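Local coordinates for protein putative DNA helicase (Lactobacillus plantarum, PDB 3DMN) that is of unknown function but probably forms the C-terminal domain of a UvrD-like DNA helicase, with a P-loop NTPase-type fold, at residues 42-54 against 75-87. Residues are numbered along the deposited sequence; the frame is centred on the assembly and turned at random.
Sequences NFEAGVDQVVDQL and EALTKALKARGEQ. With ACT (acetate ion), chain F.
Arg84 reaches over helix 43-54 and is gripped by two carboxylates and a backbone carbonyl. Its NH2 donates to Glu44 OE1 at 2.8 Å, nearly straight; the bond lies close to the guanidinium plane and meets the oxygen on its anti side. The same nitrogen reaches Glu44 O at 3.1 Å, approaching that carbonyl from the face opposite the helical donor Asp48 N. Arg84 NH1 bonds to Asp48 OD1 at 2.7 Å, and a weak bond from NH2 joins it; here carboxylate and guanidinium are turned 71° apart. With chi1 at 173°, Val47 turns CG1 to the arginine, 3.4 Å above the centre of one guanidinium face, while its CG2 lies 3.9 Å from both Ala80 CB and Leu77 CD1. The Phe43 ring presents its edge to Ala80, CE2 being 3.7 Å from CB. Farther along, Leu81 CD2 packs against Val50 CG1 and Val51 CG2, each at 3.9 Å, and a water donates to both Val51 O and Glu86 OE2, bridging the segments.

One end of each helix lies nearby: Asn42, at the N-cap of helix 43-54, accepts from Ala45 N through OD1 (2.9 Å), and a Schellman motif with Gly85 at positive phi ends helix 75-82 beside Arg84. The short helical segments cross at -67°, and their apolar side chains continue onto the parallel sheet, where Leu77, Leu81 and Val50 all touch Ile66. Replacing Arg84 by an alanine would probably leave the two carboxylates without their shared cation, Glu44 O without its second donor and Val47 CG1 uncovered. The chemistry is thus layered: aliphatic packing joins the two helices over the sheet, while a salt-bridge network on the more solvent-accessible side ties the end of one to the first turns of the other.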
loop_
_atom_site.group_PDB
_atom_site.type_symbol
_atom_site.label_atom_id
_atom_site.label_comp_id
_atom_site.label_asym_id
_atom_site.label_seq_id
_atom_site.Cartn_x
_atom_site.Cartn_y
_atom_site.Cartn_z
ATOM N N ASN A 42 3.133 -14.309 -8.085
ATOM C CA ASN A 42 3.474 -13.681 -9.354
ATOM C C ASN A 42 2.656 -12.418 -9.521
ATOM O O ASN A 42 1.722 -12.163 -8.717
ATOM C CB ASN A 42 3.289 -14.627 -10.557
ATOM C CG ASN A 42 1.945 -15.326 -10.514
ATOM O OD1 ASN A 42 0.908 -14.653 -10.449
ATOM N ND2 ASN A 42 1.949 -16.655 -10.501
ATOM N N PHE A 43 2.996 -11.668 -10.578
ATOM C CA PHE A 43 2.399 -10.343 -10.795
ATOM C C PHE A 43 0.862 -10.416 -10.895
ATOM O O PHE A 43 0.180 -9.653 -10.202
ATOM C CB PHE A 43 2.991 -9.746 -12.045
ATOM C CG PHE A 43 2.398 -8.428 -12.436
ATOM C CD1 PHE A 43 2.903 -7.259 -11.920
ATOM C CD2 PHE A 43 1.330 -8.387 -13.346
ATOM C CE1 PHE A 43 2.354 -6.021 -12.307
ATOM C CE2 PHE A 43 0.775 -7.174 -13.747
ATOM C CZ PHE A 43 1.260 -5.995 -13.204
ATOM N N GLU A 44 0.359 -11.360 -11.689
ATOM C CA GLU A 44 -1.092 -11.511 -11.896
ATOM C C GLU A 44 -1.794 -11.898 -10.592
ATOM O O GLU A 44 -2.887 -11.391 -10.294
ATOM C CB GLU A 44 -1.391 -12.493 -13.033
ATOM C CG GLU A 44 -0.923 -11.978 -14.407
ATOM C CD GLU A 44 -1.616 -10.687 -14.901
ATOM O OE1 GLU A 44 -2.792 -10.411 -14.554
ATOM O OE2 GLU A 44 -0.966 -9.933 -15.668
ATOM N N ALA A 45 -1.155 -12.749 -9.768
ATOM C CA ALA A 45 -1.741 -13.040 -8.460
ATOM C C ALA A 45 -1.742 -11.817 -7.525
ATOM O O ALA A 45 -2.656 -11.615 -6.689
ATOM C CB ALA A 45 -1.030 -14.192 -7.817
ATOM N N GLY A 46 -0.685 -11.006 -7.631
ATOM C CA GLY A 46 -0.668 -9.740 -6.875
ATOM C C GLY A 46 -1.818 -8.847 -7.277
ATOM O O GLY A 46 -2.492 -8.278 -6.423
ATOM N N VAL A 47 -2.048 -8.732 -8.592
ATOM C CA VAL A 47 -3.141 -7.897 -9.092
ATOM C C VAL A 47 -4.495 -8.473 -8.598
ATOM O O VAL A 47 -5.372 -7.712 -8.197
ATOM C CB VAL A 47 -3.077 -7.826 -10.616
ATOM C CG1 VAL A 47 -4.298 -7.108 -11.169
ATOM C CG2 VAL A 47 -1.776 -7.088 -11.059
ATOM N N ASP A 48 -4.652 -9.806 -8.598
ATOM C CA ASP A 48 -5.866 -10.418 -8.027
ATOM C C ASP A 48 -6.104 -9.871 -6.599
ATOM O O ASP A 48 -7.240 -9.548 -6.195
ATOM C CB ASP A 48 -5.693 -11.931 -7.873
ATOM C CG ASP A 48 -5.747 -12.704 -9.207
ATOM O OD1 ASP A 48 -6.024 -12.107 -10.280
ATOM O OD2 ASP A 48 -5.642 -13.965 -9.157
ATOM N N GLN A 49 -5.028 -9.825 -5.809
ATOM C CA GLN A 49 -5.213 -9.390 -4.425
ATOM C C GLN A 49 -5.582 -7.925 -4.336
ATOM O O GLN A 49 -6.368 -7.532 -3.452
ATOM C CB GLN A 49 -4.002 -9.709 -3.536
ATOM C CG GLN A 49 -4.187 -9.256 -2.086
ATOM C CD GLN A 49 -5.421 -9.819 -1.371
ATOM O OE1 GLN A 49 -5.875 -10.942 -1.630
ATOM N NE2 GLN A 49 -5.962 -9.027 -0.442
ATOM N N VAL A 50 -5.020 -7.102 -5.216
ATOM C CA VAL A 50 -5.401 -5.681 -5.263
ATOM C C VAL A 50 -6.906 -5.543 -5.597
ATOM O O VAL A 50 -7.637 -4.767 -4.969
ATOM C CB VAL A 50 -4.561 -4.905 -6.273
ATOM C CG1 VAL A 50 -5.054 -3.502 -6.390
ATOM C CG2 VAL A 50 -3.071 -4.916 -5.831
ATOM N N VAL A 51 -7.358 -6.286 -6.598
ATOM C CA VAL A 51 -8.784 -6.244 -6.989
ATOM C C VAL A 51 -9.679 -6.623 -5.795
ATOM O O VAL A 51 -10.679 -5.946 -5.465
ATOM C CB VAL A 51 -9.020 -7.181 -8.189
ATOM C CG1 VAL A 51 -10.509 -7.424 -8.432
ATOM C CG2 VAL A 51 -8.402 -6.556 -9.447
ATOM N N ASP A 52 -9.276 -7.695 -5.124
ATOM C CA ASP A 52 -10.004 -8.233 -3.998
ATOM C C ASP A 52 -10.021 -7.246 -2.816
ATOM O O ASP A 52 -11.086 -7.034 -2.182
ATOM C CB ASP A 52 -9.404 -9.546 -3.558
ATOM C CG ASP A 52 -9.621 -10.650 -4.554
ATOM O OD1 ASP A 52 -10.294 -10.431 -5.580
ATOM O OD2 ASP A 52 -9.139 -11.772 -4.264
ATOM N N GLN A 53 -8.865 -6.642 -2.535
ATOM C CA GLN A 53 -8.792 -5.643 -1.468
ATOM C C GLN A 53 -9.631 -4.398 -1.768
ATOM O O GLN A 53 -10.278 -3.839 -0.886
ATOM C CB GLN A 53 -7.339 -5.255 -1.193
ATOM C CG GLN A 53 -7.204 -4.407 0.097
ATOM C CD GLN A 53 -7.492 -5.218 1.335
ATOM O OE1 GLN A 53 -8.260 -4.791 2.216
ATOM N NE2 GLN A 53 -6.927 -6.396 1.396
ATOM N N LEU A 54 -9.637 -3.976 -3.029
ATOM C CA LEU A 54 -10.434 -2.813 -3.414
ATOM C C LEU A 54 -11.911 -3.113 -3.173
ATOM O O LEU A 54 -12.643 -2.276 -2.653
ATOM C CB LEU A 54 -10.176 -2.481 -4.871
ATOM C CG LEU A 54 -8.815 -1.810 -5.159
ATOM C CD1 LEU A 54 -8.613 -1.732 -6.646
ATOM C CD2 LEU A 54 -8.740 -0.402 -4.538
ATOM N N GLU A 75 2.690 2.351 -13.677
ATOM C CA GLU A 75 2.152 2.172 -15.034
ATOM C C GLU A 75 1.791 0.702 -15.268
ATOM O O GLU A 75 0.747 0.413 -15.844
ATOM C CB GLU A 75 3.201 2.641 -16.049
ATOM C CG GLU A 75 3.215 4.127 -16.094
ATOM C CD GLU A 75 4.352 4.691 -16.904
ATOM O OE1 GLU A 75 5.349 3.969 -17.115
ATOM O OE2 GLU A 75 4.239 5.870 -17.325
ATOM N N ALA A 76 2.674 -0.212 -14.852
ATOM C CA ALA A 76 2.437 -1.658 -15.089
ATOM C C ALA A 76 1.175 -2.085 -14.318
ATOM O O ALA A 76 0.343 -2.819 -14.844
ATOM C CB ALA A 76 3.617 -2.464 -14.632
ATOM N N LEU A 77 1.027 -1.600 -13.083
ATOM C CA LEU A 77 -0.141 -1.986 -12.264
ATOM C C LEU A 77 -1.399 -1.412 -12.874
ATOM O O LEU A 77 -2.436 -2.080 -12.913
ATOM C CB LEU A 77 0.027 -1.518 -10.815
ATOM C CG LEU A 77 -1.200 -1.824 -9.957
ATOM C CD1 LEU A 77 -1.448 -3.343 -9.894
ATOM C CD2 LEU A 77 -1.092 -1.205 -8.559
ATOM N N THR A 78 -1.313 -0.154 -13.299
ATOM C CA THR A 78 -2.467 0.544 -13.882
ATOM C C THR A 78 -2.980 -0.209 -15.106
ATOM O O THR A 78 -4.195 -0.446 -15.219
ATOM C CB THR A 78 -2.109 2.013 -14.186
ATOM O OG1 THR A 78 -1.855 2.689 -12.955
ATOM C CG2 THR A 78 -3.280 2.685 -14.954
ATOM N N LYS A 79 -2.082 -0.554 -16.023
ATOM C CA LYS A 79 -2.486 -1.285 -17.239
ATOM C C LYS A 79 -3.199 -2.578 -16.816
ATOM O O LYS A 79 -4.246 -2.927 -17.357
ATOM C CB LYS A 79 -1.249 -1.605 -18.072
ATOM C CG LYS A 79 -1.580 -2.458 -19.284
ATOM C CD LYS A 79 -0.327 -2.798 -20.084
ATOM C CE LYS A 79 -0.657 -3.827 -21.163
ATOM N NZ LYS A 79 0.527 -4.233 -21.989
ATOM N N ALA A 80 -2.626 -3.289 -15.839
ATOM C CA ALA A 80 -3.201 -4.571 -15.406
ATOM C C ALA A 80 -4.584 -4.350 -14.768
ATOM O O ALA A 80 -5.536 -5.077 -15.067
ATOM C CB ALA A 80 -2.290 -5.251 -14.434
ATOM N N LEU A 81 -4.722 -3.313 -13.935
ATOM C CA LEU A 81 -5.992 -3.114 -13.259
ATOM C C LEU A 81 -7.085 -2.716 -14.252
ATOM O O LEU A 81 -8.252 -3.132 -14.135
ATOM C CB LEU A 81 -5.857 -2.046 -12.193
ATOM C CG LEU A 81 -5.114 -2.510 -10.932
ATOM C CD1 LEU A 81 -4.939 -1.232 -10.083
ATOM C CD2 LEU A 81 -5.911 -3.587 -10.149
ATOM N N LYS A 82 -6.723 -1.928 -15.261
ATOM C CA LYS A 82 -7.741 -1.577 -16.284
ATOM C C LYS A 82 -8.219 -2.834 -17.004
ATOM O O LYS A 82 -9.390 -2.962 -17.328
ATOM C CB LYS A 82 -7.182 -0.554 -17.275
ATOM C CG LYS A 82 -7.036 0.829 -16.627
ATOM C CD LYS A 82 -6.629 1.855 -17.688
ATOM C CE LYS A 82 -6.434 3.272 -17.108
ATOM N NZ LYS A 82 -5.926 4.252 -18.178
ATOM N N ALA A 83 -7.299 -3.771 -17.233
ATOM C CA ALA A 83 -7.646 -5.063 -17.835
ATOM C C ALA A 83 -8.412 -5.979 -16.870
ATOM O O ALA A 83 -8.875 -7.059 -17.276
ATOM C CB ALA A 83 -6.339 -5.744 -18.377
ATOM N N ARG A 84 -8.614 -5.536 -15.626
ATOM C CA ARG A 84 -9.525 -6.244 -14.710
ATOM C C ARG A 84 -10.854 -5.539 -14.583
ATOM O O ARG A 84 -11.689 -5.917 -13.728
ATOM C CB ARG A 84 -8.930 -6.383 -13.288
ATOM C CG ARG A 84 -7.601 -7.110 -13.255
ATOM C CD ARG A 84 -7.563 -8.430 -14.069
ATOM N NE ARG A 84 -6.259 -9.078 -13.786
ATOM C CZ ARG A 84 -5.973 -9.769 -12.671
ATOM N NH1 ARG A 84 -6.910 -9.950 -11.717
ATOM N NH2 ARG A 84 -4.725 -10.272 -12.533
ATOM N N GLY A 85 -11.091 -4.538 -15.437
ATOM C CA GLY A 85 -12.339 -3.793 -15.450
ATOM C C GLY A 85 -12.418 -2.688 -14.409
ATOM O O GLY A 85 -13.515 -2.147 -14.197
ATOM N N GLU A 86 -11.282 -2.348 -13.784
ATOM C CA GLU A 86 -11.289 -1.293 -12.747
ATOM C C GLU A 86 -11.286 0.058 -13.437
ATOM O O GLU A 86 -10.667 0.221 -14.511
ATOM C CB GLU A 86 -10.042 -1.373 -11.870
ATOM C CG GLU A 86 -9.912 -2.686 -11.091
ATOM C CD GLU A 86 -10.826 -2.820 -9.860
ATOM O OE1 GLU A 86 -11.634 -1.915 -9.540
ATOM O OE2 GLU A 86 -10.698 -3.867 -9.175
ATOM N N GLN A 87 -11.886 1.051 -12.776
ATOM C CA GLN A 87 -11.709 2.450 -13.194
ATOM C C GLN A 87 -10.445 2.907 -12.501
ATOM O O GLN A 87 -10.383 2.836 -11.278
ATOM C CB GLN A 87 -12.886 3.309 -12.705
ATOM C CG GLN A 87 -12.948 4.693 -13.324
ATOM C CD GLN A 87 -14.222 5.455 -12.914
ATOM O OE1 GLN A 87 -14.787 5.228 -11.838
ATOM N NE2 GLN A 87 -14.671 6.340 -13.781
HETATM C C ACT F . -5.130 6.864 -16.056
HETATM O O ACT F . -4.908 7.927 -15.419
HETATM O OXT ACT F . -6.135 6.840 -16.804
HETATM C CH3 ACT F . -4.204 5.710 -15.998
HETATM O O HOH W 1 -12.252 -4.439 -7.079
#